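PDB 4KK3: protein-arginine-phosphatase from Bacillus subtilis subsp. subtilis, which removes phosphate from phosphoarginine residues of many proteins, counteracting the arginine kinase McsB, with almost no activity on phosphoserine, phosphothreonine or phosphotyrosine peptides. Local coordinates for residues E136-R139 and Q140-K143. Numbering follows the deposited sequence.
Sequences ELLR and QLAK
Gln140 reaches back one turn to Glu136, where its amide NE2 donates to the backbone O of Glu136 (3.2 Å). That oxygen lies almost in the glutamine's amide plane, as an N-H donor requires, but the nitrogen stands above the carbonyl plane, 59° out of it. The same oxygen takes a weak bond from Gln140 N at 3.4 Å. With CG anti to its carbonyl carbon (chi1 -55°), Gln140 runs back alongside Glu136, and a water joins the two ends: it donates to Glu136 OE2 and accepts a weak bond from Gln140 NE2. Glutamine suits this half-covered edge, its chain touching Val109 while the amide stays hydrogen-bonded.

Regular i to i+4 backbone bonds carry the helix onward, from Leu141 N to Leu137 O (2.9 Å) and from Ala142 N to Leu138 O (3.0 Å).

On the buried side the branched leucines fill the helix interfaces. Leu138 and Leu141 lie side by side, their CD2 methyls 4.1 Å apart; Leu138 packs on Ile24, Leu137 on helix 105-110, and Leu141 on Phe21 and Tyr108. Small Ala142 probably allows close approach to Ile24. Exposed Lys143 and Arg139 form salt bridges with Glu28 and Glu135. These two turns belong to the amphipathic last helix, 124-145, which packs against helices 13-28 and 105-110 in the low molecular weight phosphatase fold.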
loop_
_atom_site.group_PDB
_atom_site.type_symbol
_atom_site.label_atom_id
_atom_site.label_comp_id
_atom_site.label_asym_id
_atom_site.label_seq_id
_atom_site.Cartn_x
_atom_site.Cartn_y
_atom_site.Cartn_z
ATOM N N GLU A 136 1.183 -1.214 11.994
ATOM C CA GLU A 136 0.762 -2.420 12.695
ATOM C C GLU A 136 0.360 -3.526 11.722
ATOM O O GLU A 136 0.689 -4.693 11.920
ATOM C CB GLU A 136 -0.386 -2.105 13.659
ATOM C CG GLU A 136 -0.930 -3.320 14.388
ATOM C CD GLU A 136 -1.903 -2.960 15.492
ATOM O OE1 GLU A 136 -1.480 -2.335 16.488
ATOM O OE2 GLU A 136 -3.091 -3.307 15.363
ATOM N N LEU A 137 -0.358 -3.155 10.665
ATOM C CA LEU A 137 -0.768 -4.131 9.653
ATOM C C LEU A 137 0.426 -4.688 8.883
ATOM O O LEU A 137 0.501 -5.888 8.568
ATOM C CB LEU A 137 -1.735 -3.470 8.679
ATOM C CG LEU A 137 -3.121 -3.216 9.274
ATOM C CD1 LEU A 137 -3.899 -2.211 8.434
ATOM C CD2 LEU A 137 -3.881 -4.525 9.392
ATOM N N LEU A 138 1.373 -3.806 8.590
ATOM C CA LEU A 138 2.500 -4.155 7.741
ATOM C C LEU A 138 3.533 -4.985 8.493
ATOM O O LEU A 138 4.187 -5.831 7.893
ATOM C CB LEU A 138 3.131 -2.897 7.143
ATOM C CG LEU A 138 2.159 -2.181 6.189
ATOM C CD1 LEU A 138 2.702 -0.802 5.827
ATOM C CD2 LEU A 138 1.875 -2.989 4.933
ATOM N N ARG A 139 3.660 -4.754 9.798
ATOM C CA ARG A 139 4.474 -5.643 10.629
ATOM C C ARG A 139 3.921 -7.064 10.636
ATOM O O ARG A 139 4.688 -8.026 10.541
ATOM C CB ARG A 139 4.635 -5.109 12.056
ATOM C CG ARG A 139 5.504 -3.863 12.110
ATOM C CD ARG A 139 5.911 -3.490 13.519
ATOM N NE ARG A 139 6.699 -2.258 13.520
ATOM C CZ ARG A 139 7.996 -2.196 13.231
ATOM N NH1 ARG A 139 8.670 -3.298 12.920
ATOM N NH2 ARG A 139 8.625 -1.031 13.253
ATOM N N GLN A 140 2.600 -7.194 10.723
ATOM C CA GLN A 140 1.962 -8.510 10.678
ATOM C C GLN A 140 2.124 -9.140 9.302
ATOM O O GLN A 140 2.368 -10.340 9.203
ATOM C CB GLN A 140 0.475 -8.441 11.007
ATOM C CG GLN A 140 0.087 -7.798 12.317
ATOM C CD GLN A 140 -1.426 -7.653 12.443
ATOM O OE1 GLN A 140 -2.154 -8.650 12.521
ATOM N NE2 GLN A 140 -1.908 -6.410 12.437
ATOM N N LEU A 141 1.963 -8.337 8.247
ATOM C CA LEU A 141 2.146 -8.817 6.883
ATOM C C LEU A 141 3.516 -9.456 6.706
ATOM O O LEU A 141 3.641 -10.536 6.135
ATOM C CB LEU A 141 1.941 -7.693 5.853
ATOM C CG LEU A 141 2.120 -8.045 4.368
ATOM C CD1 LEU A 141 1.054 -9.044 3.907
ATOM C CD2 LEU A 141 2.071 -6.797 3.481
ATOM N N ALA A 142 4.543 -8.777 7.203
ATOM C CA ALA A 142 5.901 -9.278 7.124
ATOM C C ALA A 142 6.014 -10.667 7.749
ATOM O O ALA A 142 6.545 -11.586 7.131
ATOM C CB ALA A 142 6.844 -8.310 7.784
ATOM N N LYS A 143 5.484 -10.821 8.958
ATOM C CA LYS A 143 5.529 -12.101 9.654
ATOM C C LYS A 143 4.771 -13.166 8.869
ATOM O O LYS A 143 5.182 -14.324 8.827
ATOM C CB LYS A 143 4.955 -11.985 11.070
ATOM C CG LYS A 143 5.582 -10.906 11.950
ATOM C CD LYS A 143 7.039 -11.187 12.281
ATOM C CE LYS A 143 7.557 -10.203 13.327
ATOM N NZ LYS A 143 9.030 -10.301 13.539
HETATM O O HOH W 1 -3.824 -4.498 12.973
#